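Local coordinates for protein transcriptional regulator ComR (Streptococcus vestibularis F0396, PDB 6HU8) that regulates competence in a peptide-signalling system of streptococci, probably by binding DNA through a helix-turn-helix domain that precedes a peptide-binding tetratricopeptide domain, at residues 34-39 against 149-154; 143-148 against 166-171; 186-191 against 211-216. One frame throughout, in Å; residues are numbered along the deposited sequence.

Contact 1. Residues 34-39 against 149-154; sequences VRQLIR and FEQVKR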
loop_
_atom_site.group_PDB
_atom_site.type_symbol
_atom_site.label_atom_id
_atom_site.label_comp_id
_atom_site.label_asym_id
_atom_site.label_seq_id
_atom_site.Cartn_x
_atom_site.Cartn_y
_atom_site.Cartn_z
ATOM N N VAL A 34 18.475 1.459 11.505
ATOM C CA VAL A 34 19.884 1.642 11.262
ATOM C C VAL A 34 20.178 1.692 9.760
ATOM O O VAL A 34 20.962 2.525 9.310
ATOM C CB VAL A 34 20.700 0.517 11.961
ATOM C CG1 VAL A 34 22.110 0.467 11.435
ATOM C CG2 VAL A 34 20.671 0.756 13.480
ATOM N N ARG A 35 19.544 0.818 8.974
ATOM C CA ARG A 35 19.882 0.777 7.553
ATOM C C ARG A 35 19.319 2.006 6.826
ATOM O O ARG A 35 19.936 2.503 5.884
ATOM C CB ARG A 35 19.367 -0.506 6.905
ATOM C CG ARG A 35 20.132 -1.753 7.338
ATOM C CD ARG A 35 19.641 -2.987 6.589
ATOM N NE ARG A 35 18.299 -3.363 7.014
ATOM C CZ ARG A 35 17.614 -4.400 6.536
ATOM N NH1 ARG A 35 18.141 -5.195 5.608
ATOM N NH2 ARG A 35 16.396 -4.642 6.993
ATOM N N GLN A 36 18.162 2.484 7.277
ATOM C CA GLN A 36 17.610 3.757 6.790
ATOM C C GLN A 36 18.583 4.904 7.059
ATOM O O GLN A 36 18.870 5.704 6.176
ATOM C CB GLN A 36 16.257 4.043 7.450
ATOM C CG GLN A 36 15.078 3.260 6.849
ATOM C CD GLN A 36 13.862 3.310 7.722
ATOM O OE1 GLN A 36 13.873 3.949 8.775
ATOM N NE2 GLN A 36 12.797 2.634 7.306
ATOM N N LEU A 37 19.096 4.983 8.285
ATOM C CA LEU A 37 20.094 6.010 8.629
ATOM C C LEU A 37 21.357 5.879 7.778
ATOM O O LEU A 37 21.836 6.861 7.227
ATOM C CB LEU A 37 20.453 5.950 10.125
ATOM C CG LEU A 37 21.528 6.960 10.596
ATOM C CD1 LEU A 37 21.135 8.406 10.264
ATOM C CD2 LEU A 37 21.764 6.825 12.091
ATOM N N ILE A 38 21.914 4.673 7.670
ATOM C CA ILE A 38 23.093 4.484 6.816
ATOM C C ILE A 38 22.929 4.971 5.357
ATOM O O ILE A 38 23.843 5.574 4.804
ATOM C CB ILE A 38 23.517 3.000 6.810
ATOM C CG1 ILE A 38 24.099 2.644 8.180
ATOM C CG2 ILE A 38 24.597 2.748 5.777
ATOM C CD1 ILE A 38 24.326 1.146 8.373
ATOM N N ARG A 39 21.777 4.711 4.736
ATOM C CA ARG A 39 21.551 5.128 3.358
ATOM C C ARG A 39 21.504 6.657 3.273
ATOM O O ARG A 39 21.953 7.253 2.286
ATOM C CB ARG A 39 20.250 4.514 2.802
ATOM C CG ARG A 39 20.383 3.030 2.446
ATOM C CD ARG A 39 19.169 2.489 1.699
ATOM N NE ARG A 39 17.948 2.500 2.501
ATOM C CZ ARG A 39 17.554 1.489 3.269
ATOM N NH1 ARG A 39 18.302 0.387 3.350
ATOM N NH2 ARG A 39 16.431 1.582 3.967
ATOM N N PHE A 149 8.095 -1.811 6.434
ATOM C CA PHE A 149 7.044 -2.708 6.912
ATOM C C PHE A 149 7.175 -2.994 8.408
ATOM O O PHE A 149 6.159 -3.051 9.097
ATOM C CB PHE A 149 7.035 -4.033 6.146
ATOM C CG PHE A 149 5.898 -4.946 6.538
ATOM C CD1 PHE A 149 4.583 -4.487 6.511
ATOM C CD2 PHE A 149 6.142 -6.260 6.923
ATOM C CE1 PHE A 149 3.524 -5.320 6.883
ATOM C CE2 PHE A 149 5.099 -7.106 7.289
ATOM C CZ PHE A 149 3.786 -6.640 7.271
ATOM N N GLU A 150 8.405 -3.179 8.912
ATOM C CA GLU A 150 8.617 -3.317 10.365
ATOM C C GLU A 150 8.030 -2.121 11.108
ATOM O O GLU A 150 7.500 -2.255 12.200
ATOM C CB GLU A 150 10.098 -3.421 10.724
ATOM C CG GLU A 150 10.683 -4.794 10.691
ATOM C CD GLU A 150 9.950 -5.767 11.600
ATOM O OE1 GLU A 150 9.676 -5.437 12.778
ATOM O OE2 GLU A 150 9.624 -6.864 11.111
ATOM N N GLN A 151 8.160 -0.938 10.516
ATOM C CA GLN A 151 7.665 0.266 11.157
ATOM C C GLN A 151 6.132 0.300 11.081
ATOM O O GLN A 151 5.463 0.742 12.016
ATOM C CB GLN A 151 8.313 1.501 10.518
ATOM C CG GLN A 151 9.758 1.654 11.009
ATOM C CD GLN A 151 10.600 2.635 10.209
ATOM O OE1 GLN A 151 10.259 3.017 9.099
ATOM N NE2 GLN A 151 11.724 3.032 10.784
ATOM N N VAL A 152 5.566 -0.223 10.002
ATOM C CA VAL A 152 4.106 -0.200 9.864
ATOM C C VAL A 152 3.467 -1.126 10.912
ATOM O O VAL A 152 2.397 -0.820 11.453
ATOM C CB VAL A 152 3.667 -0.600 8.433
ATOM C CG1 VAL A 152 2.210 -1.066 8.405
ATOM C CG2 VAL A 152 3.891 0.561 7.483
ATOM N N LYS A 153 4.147 -2.231 11.220
ATOM C CA LYS A 153 3.671 -3.184 12.225
ATOM C C LYS A 153 3.359 -2.528 13.575
ATOM O O LYS A 153 2.521 -3.018 14.328
ATOM C CB LYS A 153 4.699 -4.295 12.446
ATOM C CG LYS A 153 4.869 -5.285 11.298
ATOM C CD LYS A 153 6.040 -6.221 11.613
ATOM C CE LYS A 153 6.310 -7.217 10.502
ATOM N NZ LYS A 153 7.441 -8.170 10.803
ATOM N N ARG A 154 4.031 -1.423 13.879
ATOM C CA ARG A 154 3.890 -0.781 15.184
ATOM C C ARG A 154 2.874 0.356 15.179
ATOM O O ARG A 154 2.621 0.956 16.224
ATOM C CB ARG A 154 5.246 -0.235 15.668
ATOM C CG ARG A 154 6.399 -1.230 15.630
ATOM C CD ARG A 154 6.611 -1.925 16.983
ATOM N NE ARG A 154 6.811 -0.958 18.063
ATOM C CZ ARG A 154 7.994 -0.546 18.517
ATOM N NH1 ARG A 154 8.031 0.344 19.500
ATOM N NH2 ARG A 154 9.136 -1.013 18.007
#
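Gln36 and Gln151 meet amide to amide, and two hydrogen bonds between their ends carry the whole contact. In one, Gln151 NE2 donates to Gln36 OE1 over 3.1 Å; in the other, Gln36 NE2 returns a bond of 3.1 Å to Gln151 OE1. The two are not equivalent. The bond from Gln36 NE2 is nearly straight (169°) and lies in the amide plane of Gln36, yet it reaches Gln151 OE1 from 47° above the carbonyl plane, not on a lone pair. The reverse bond is more bent, its donor tilted moderately from the carbonyl plane of Gln36. The reason is a twist: the amide planes stand 55° apart, so the pair is no flat ring.

Both glutamines adopt nearly the same conformation. In each, CG lies beside the backbone N, opposite the carbonyl carbon, and the chain then runs extended. Coming from opposite directions, they span backbones whose closest CA atoms, those of Gln36 and Gln151, are 11.4 Å apart, and only 80 Å² of surface is buried between the segments. Further bonds fix which end of each amide is oxygen: Gln36 OE1 also accepts from Thr33 N, while Gln151 NE2 also donates to Gly29 O and Gln151 OE1 accepts from Lys51 NZ. Each carbonyl oxygen therefore has two donors in a buried setting, and the lysine would be expected to polarise that of Gln151.

Within 149-154, Lys153 NZ forms a salt bridge with Glu150 OE2 (2.6 Å). Helix 34-41 belongs to the Cro/C1-type helix-turn-helix and Gln151 to the tetratricopeptide region, so this reciprocal amide pair is a polar interdomain contact in the apo form of an RNPP-family regulator.

Contact 2. Residues 143-148 against 166-171; sequences EIYEDL and IDYYFY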
loop_
_atom_site.group_PDB
_atom_site.type_symbol
_atom_site.label_atom_id
_atom_site.label_comp_id
_atom_site.label_asym_id
_atom_site.label_seq_id
_atom_site.Cartn_x
_atom_site.Cartn_y
_atom_site.Cartn_z
ATOM N N GLU A 143 14.872 -4.717 0.569
ATOM C CA GLU A 143 15.603 -4.238 1.746
ATOM C C GLU A 143 14.939 -2.984 2.331
ATOM O O GLU A 143 14.840 -2.819 3.550
ATOM C CB GLU A 143 17.069 -3.962 1.370
ATOM C CG GLU A 143 17.974 -3.534 2.516
ATOM C CD GLU A 143 19.399 -3.166 2.060
ATOM O OE1 GLU A 143 19.571 -2.732 0.900
ATOM O OE2 GLU A 143 20.352 -3.303 2.859
ATOM N N ILE A 144 14.502 -2.088 1.451
ATOM C CA ILE A 144 13.803 -0.876 1.863
ATOM C C ILE A 144 12.398 -1.207 2.375
ATOM O O ILE A 144 11.984 -0.744 3.446
ATOM C CB ILE A 144 13.739 0.146 0.688
ATOM C CG1 ILE A 144 15.125 0.749 0.450
ATOM C CG2 ILE A 144 12.683 1.247 0.946
ATOM C CD1 ILE A 144 15.373 1.221 -0.970
ATOM N N TYR A 145 11.673 -2.036 1.633
ATOM C CA TYR A 145 10.345 -2.437 2.059
ATOM C C TYR A 145 10.421 -3.079 3.440
ATOM O O TYR A 145 9.555 -2.852 4.286
ATOM C CB TYR A 145 9.715 -3.410 1.047
ATOM C CG TYR A 145 8.743 -4.377 1.666
ATOM C CD1 TYR A 145 7.398 -4.029 1.861
ATOM C CD2 TYR A 145 9.156 -5.655 2.031
ATOM C CE1 TYR A 145 6.505 -4.931 2.430
ATOM C CE2 TYR A 145 8.284 -6.552 2.601
ATOM C CZ TYR A 145 6.972 -6.198 2.797
ATOM O OH TYR A 145 6.139 -7.130 3.366
ATOM N N GLU A 146 11.471 -3.856 3.674
ATOM C CA GLU A 146 11.559 -4.622 4.921
ATOM C C GLU A 146 11.500 -3.707 6.147
ATOM O O GLU A 146 10.733 -3.961 7.069
ATOM C CB GLU A 146 12.828 -5.477 4.967
ATOM C CG GLU A 146 12.847 -6.402 6.167
ATOM C CD GLU A 146 14.047 -7.354 6.193
ATOM O OE1 GLU A 146 15.185 -6.876 6.373
ATOM O OE2 GLU A 146 13.849 -8.581 6.036
ATOM N N ASP A 147 12.283 -2.630 6.157
ATOM C CA ASP A 147 12.303 -1.790 7.350
ATOM C C ASP A 147 11.050 -0.922 7.453
ATOM O O ASP A 147 10.515 -0.732 8.549
ATOM C CB ASP A 147 13.583 -0.939 7.398
ATOM C CG ASP A 147 14.800 -1.751 7.850
ATOM O OD1 ASP A 147 14.608 -2.932 8.232
ATOM O OD2 ASP A 147 15.930 -1.216 7.848
ATOM N N LEU A 148 10.556 -0.411 6.329
ATOM C CA LEU A 148 9.294 0.347 6.364
ATOM C C LEU A 148 8.119 -0.536 6.831
ATOM O O LEU A 148 7.259 -0.070 7.576
ATOM C CB LEU A 148 8.999 0.976 4.994
ATOM C CG LEU A 148 9.985 2.110 4.675
ATOM C CD1 LEU A 148 9.908 2.562 3.217
ATOM C CD2 LEU A 148 9.737 3.300 5.594
ATOM N N ILE A 166 1.592 -2.078 2.954
ATOM C CA ILE A 166 0.756 -3.200 3.378
ATOM C C ILE A 166 0.242 -3.963 2.152
ATOM O O ILE A 166 0.082 -5.185 2.188
ATOM C CB ILE A 166 -0.424 -2.720 4.259
ATOM C CG1 ILE A 166 0.104 -2.237 5.609
ATOM C CG2 ILE A 166 -1.457 -3.844 4.463
ATOM C CD1 ILE A 166 -0.953 -1.643 6.517
ATOM N N ASP A 167 0.005 -3.251 1.057
ATOM C CA ASP A 167 -0.331 -3.920 -0.195
ATOM C C ASP A 167 0.822 -4.841 -0.648
ATOM O O ASP A 167 0.592 -6.003 -1.024
ATOM C CB ASP A 167 -0.653 -2.883 -1.272
ATOM C CG ASP A 167 -1.644 -3.389 -2.289
ATOM O OD1 ASP A 167 -2.026 -4.580 -2.220
ATOM O OD2 ASP A 167 -2.039 -2.583 -3.157
ATOM N N TYR A 168 2.056 -4.335 -0.587
ATOM C CA TYR A 168 3.230 -5.115 -1.003
ATOM C C TYR A 168 3.402 -6.346 -0.112
ATOM O O TYR A 168 3.823 -7.424 -0.574
ATOM C CB TYR A 168 4.499 -4.258 -0.960
ATOM C CG TYR A 168 5.589 -4.686 -1.919
ATOM C CD1 TYR A 168 5.290 -5.036 -3.235
ATOM C CD2 TYR A 168 6.927 -4.714 -1.520
ATOM C CE1 TYR A 168 6.289 -5.415 -4.120
ATOM C CE2 TYR A 168 7.935 -5.082 -2.398
ATOM C CZ TYR A 168 7.611 -5.435 -3.692
ATOM O OH TYR A 168 8.611 -5.795 -4.560
ATOM N N TYR A 169 3.081 -6.184 1.166
ATOM C CA TYR A 169 3.105 -7.306 2.103
ATOM C C TYR A 169 2.130 -8.404 1.649
ATOM O O TYR A 169 2.525 -9.564 1.499
ATOM C CB TYR A 169 2.781 -6.826 3.528
ATOM C CG TYR A 169 2.312 -7.933 4.460
ATOM C CD1 TYR A 169 3.143 -9.018 4.769
ATOM C CD2 TYR A 169 1.046 -7.889 5.039
ATOM C CE1 TYR A 169 2.712 -10.039 5.619
ATOM C CE2 TYR A 169 0.601 -8.915 5.888
ATOM C CZ TYR A 169 1.441 -9.980 6.170
ATOM O OH TYR A 169 1.016 -10.986 7.005
ATOM N N PHE A 170 0.869 -8.045 1.408
ATOM C CA PHE A 170 -0.115 -9.017 0.923
ATOM C C PHE A 170 0.347 -9.669 -0.376
ATOM O O PHE A 170 0.149 -10.874 -0.589
ATOM C CB PHE A 170 -1.484 -8.353 0.732
ATOM C CG PHE A 170 -2.112 -7.909 2.018
ATOM C CD1 PHE A 170 -1.965 -8.673 3.173
ATOM C CD2 PHE A 170 -2.841 -6.739 2.083
ATOM C CE1 PHE A 170 -2.539 -8.283 4.375
ATOM C CE2 PHE A 170 -3.424 -6.342 3.286
ATOM C CZ PHE A 170 -3.261 -7.109 4.432
ATOM N N TYR A 171 0.986 -8.868 -1.227
ATOM C CA TYR A 171 1.584 -9.358 -2.466
ATOM C C TYR A 171 2.619 -10.463 -2.222
ATOM O O TYR A 171 2.787 -11.340 -3.067
ATOM C CB TYR A 171 2.223 -8.195 -3.210
ATOM C CG TYR A 171 2.734 -8.485 -4.606
ATOM C CD1 TYR A 171 1.859 -8.799 -5.637
ATOM C CD2 TYR A 171 4.089 -8.372 -4.906
ATOM C CE1 TYR A 171 2.322 -9.028 -6.932
ATOM C CE2 TYR A 171 4.562 -8.594 -6.190
ATOM C CZ TYR A 171 3.676 -8.923 -7.202
ATOM O OH TYR A 171 4.143 -9.146 -8.481
#
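Tyr145 offers one face of its ring to the edge of Tyr168 in a T-shaped stack, with centroids 5.2 Å apart and planes at 84°. The touching atom on the edge side is Tyr168 CD2, which sits 3.5 Å from Tyr145 CD1 and 3.7 Å from Tyr145 CG, so it lies over the CD1-CG side of the ring. Tyr145 itself is swung across the gap with CG opposite the backbone N (chi1 151°), which carries its phenol past Tyr168 to the backbone of the next residue: Tyr145 OH ends 3.3 Å from Tyr169 CA and 3.4 Å from Tyr169 CB. That hydroxyl lies near the plane of the Tyr169 ring, at its edge, while the ring itself leads away from residues 143-148.

These are two sequential helices of the tetratricopeptide region, 139-152 and 160-173, packed at a steep incline with opposed general direction. Between the segments 171 Å² is buried, over half of it on Tyr145. His172, one turn beyond Tyr168, stacks on Tyr145 and meets Tyr168 edge-to-face, extending the aromatic cluster. The phenol of Tyr168 is held at its outer end by a hydrogen bond with Asn128 ND2 of helix 117-131.

Contact 3. Residues 186-191 against 211-216; sequences RIVDRV and MAIAGL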
loop_
_atom_site.group_PDB
_atom_site.type_symbol
_atom_site.label_atom_id
_atom_site.label_comp_id
_atom_site.label_asym_id
_atom_site.label_seq_id
_atom_site.Cartn_x
_atom_site.Cartn_y
_atom_site.Cartn_z
ATOM N N ARG A 186 -2.507 -9.384 12.875
ATOM C CA ARG A 186 -2.280 -8.048 13.411
ATOM C C ARG A 186 -2.533 -6.996 12.341
ATOM O O ARG A 186 -3.176 -5.978 12.595
ATOM C CB ARG A 186 -0.858 -7.895 13.950
ATOM C CG ARG A 186 -0.587 -6.522 14.571
ATOM C CD ARG A 186 0.768 -5.943 14.148
ATOM N NE ARG A 186 1.798 -6.976 14.015
ATOM C CZ ARG A 186 2.628 -7.353 14.990
ATOM N NH1 ARG A 186 3.535 -8.299 14.763
ATOM N NH2 ARG A 186 2.554 -6.783 16.190
ATOM N N ILE A 187 -2.022 -7.242 11.141
ATOM C CA ILE A 187 -2.195 -6.276 10.057
ATOM C C ILE A 187 -3.671 -6.157 9.667
ATOM O O ILE A 187 -4.219 -5.047 9.603
ATOM C CB ILE A 187 -1.341 -6.662 8.826
ATOM C CG1 ILE A 187 0.148 -6.425 9.112
ATOM C CG2 ILE A 187 -1.751 -5.866 7.615
ATOM C CD1 ILE A 187 0.470 -4.986 9.447
ATOM N N VAL A 188 -4.321 -7.302 9.435
ATOM C CA VAL A 188 -5.738 -7.318 9.071
ATOM C C VAL A 188 -6.553 -6.561 10.103
ATOM O O VAL A 188 -7.374 -5.717 9.753
ATOM C CB VAL A 188 -6.301 -8.761 8.942
ATOM C CG1 VAL A 188 -7.807 -8.729 8.718
ATOM C CG2 VAL A 188 -5.613 -9.499 7.808
ATOM N N ASP A 189 -6.302 -6.848 11.380
ATOM C CA ASP A 189 -7.077 -6.236 12.449
ATOM C C ASP A 189 -6.925 -4.715 12.458
ATOM O O ASP A 189 -7.886 -3.981 12.702
ATOM C CB ASP A 189 -6.674 -6.823 13.806
ATOM C CG ASP A 189 -7.302 -6.076 14.971
ATOM O OD1 ASP A 189 -8.523 -6.233 15.185
ATOM O OD2 ASP A 189 -6.581 -5.314 15.660
ATOM N N ARG A 190 -5.719 -4.240 12.177
ATOM C CA ARG A 190 -5.472 -2.806 12.200
ATOM C C ARG A 190 -6.028 -2.151 10.938
ATOM O O ARG A 190 -6.525 -1.025 10.983
ATOM C CB ARG A 190 -3.975 -2.518 12.356
ATOM C CG ARG A 190 -3.689 -1.092 12.767
ATOM C CD ARG A 190 -4.449 -0.745 14.045
ATOM N NE ARG A 190 -3.840 -1.360 15.226
ATOM C CZ ARG A 190 -4.393 -1.363 16.438
ATOM N NH1 ARG A 190 -5.575 -0.784 16.634
ATOM N NH2 ARG A 190 -3.760 -1.944 17.457
ATOM N N VAL A 191 -5.961 -2.859 9.815
ATOM C CA VAL A 191 -6.570 -2.359 8.582
ATOM C C VAL A 191 -8.070 -2.163 8.770
ATOM O O VAL A 191 -8.625 -1.135 8.379
ATOM C CB VAL A 191 -6.329 -3.305 7.392
ATOM C CG1 VAL A 191 -7.262 -2.953 6.227
ATOM C CG2 VAL A 191 -4.873 -3.234 6.959
ATOM N N MET A 211 -9.487 -5.740 -0.382
ATOM C CA MET A 211 -9.711 -6.781 -1.381
ATOM C C MET A 211 -8.681 -7.889 -1.234
ATOM O O MET A 211 -9.032 -9.072 -1.340
ATOM C CB MET A 211 -9.685 -6.219 -2.808
ATOM C CG MET A 211 -10.965 -5.428 -3.202
ATOM S SD MET A 211 -12.478 -6.400 -3.387
ATOM C CE MET A 211 -12.218 -7.113 -5.014
ATOM N N ALA A 212 -7.424 -7.505 -0.998
ATOM C CA ALA A 212 -6.319 -8.460 -0.831
ATOM C C ALA A 212 -6.536 -9.384 0.365
ATOM O O ALA A 212 -6.279 -10.581 0.287
ATOM C CB ALA A 212 -4.963 -7.712 -0.676
ATOM N N ILE A 213 -6.976 -8.804 1.475
ATOM C CA ILE A 213 -7.319 -9.547 2.682
ATOM C C ILE A 213 -8.402 -10.595 2.405
ATOM O O ILE A 213 -8.301 -11.749 2.824
ATOM C CB ILE A 213 -7.794 -8.565 3.777
ATOM C CG1 ILE A 213 -6.610 -7.722 4.275
ATOM C CG2 ILE A 213 -8.518 -9.287 4.900
ATOM C CD1 ILE A 213 -6.995 -6.511 5.106
ATOM N N ALA A 214 -9.435 -10.201 1.670
ATOM C CA ALA A 214 -10.574 -11.094 1.433
ATOM C C ALA A 214 -10.155 -12.252 0.545
ATOM O O ALA A 214 -10.484 -13.407 0.820
ATOM C CB ALA A 214 -11.725 -10.328 0.815
ATOM N N GLY A 215 -9.396 -11.963 -0.506
ATOM C CA GLY A 215 -8.864 -13.038 -1.329
ATOM C C GLY A 215 -7.937 -13.965 -0.550
ATOM O O GLY A 215 -7.953 -15.189 -0.746
ATOM N N LEU A 216 -7.127 -13.391 0.338
ATOM C CA LEU A 216 -6.195 -14.185 1.131
ATOM C C LEU A 216 -6.892 -15.006 2.201
ATOM O O LEU A 216 -6.545 -16.175 2.414
ATOM C CB LEU A 216 -5.140 -13.284 1.779
ATOM C CG LEU A 216 -4.028 -12.844 0.830
ATOM C CD1 LEU A 216 -3.162 -11.765 1.491
ATOM C CD2 LEU A 216 -3.199 -14.057 0.409
#
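Val191 N donates to Ile187 O at 2.8 Å, the shortest polar bond within either segment and an ordinary turn of helix 181-192; across to residues 211-216 there is no hydrogen bond, and the contact is entirely apolar. Val191 shares it with Val188, one turn earlier on the same helix, and both point their CB toward a single partner, Ile213.

Ile213 divides its branches between the two valines. Its methyl CG2 lies 3.9 Å from Val188 CG1 and 4.1 Å from Val188 CG2, and its CG1 methylene is also 4.1 Å from Val188 CG2, so the two valine methyls lie obliquely against the CG1 and CG2 branches of Ile213. The longer arm goes to the other valine: Ile213 CD1 reaches Val191 CG1 at 3.7 Å, tip to tip, and Val191 CB at 4.0 Å. The first torsion of Ile213 (chi1 -70°) aims the branches, setting CG1 beside the backbone N and CG2 anti to it, beside the carbonyl carbon.

The two helices follow one another in the chain and run roughly antiparallel, a helical hairpin within the tetratricopeptide region. Within 186-191 and 211-216 the closest CA atoms are those of Val188 and Ile213, 6.9 Å apart. Of the 140 Å² buried, 79 Å² belongs to Ile213, which makes it the central residue of the contact, with Val188 contributing more than Val191.

Beyond the pair, Ile213 also touches Val229 of helix 226-240, the next helix along the chain. Val191 packs on Phe158 from a loop and on Leu206 and Leu210, earlier turns of helix 200-219.

The three contacts follow each other from the helix-turn-helix side into the tetratricopeptide region. Contacts 1 and 2 share helix 139-152, and their centres are about 11 Å apart. Arg35 of contact 1 joins them by salt bridges, from Arg35 NH2 to Glu146 OE1 (2.6 Å) and to Asp147 OD1 (2.8 Å), and Phe149 stacks on Tyr169. Contact 3 begins on the next helix, its centre about 14 Å from that of contact 2. Phe170 fills the step between: Phe170 CZ lies 3.4 Å from Ile213 CG1 and also packs on Ile187. Contacts 1 and 3, with centres about 22 Å apart, still touch where Phe149 CE1 meets Ile187 CD1 at 4.0 Å.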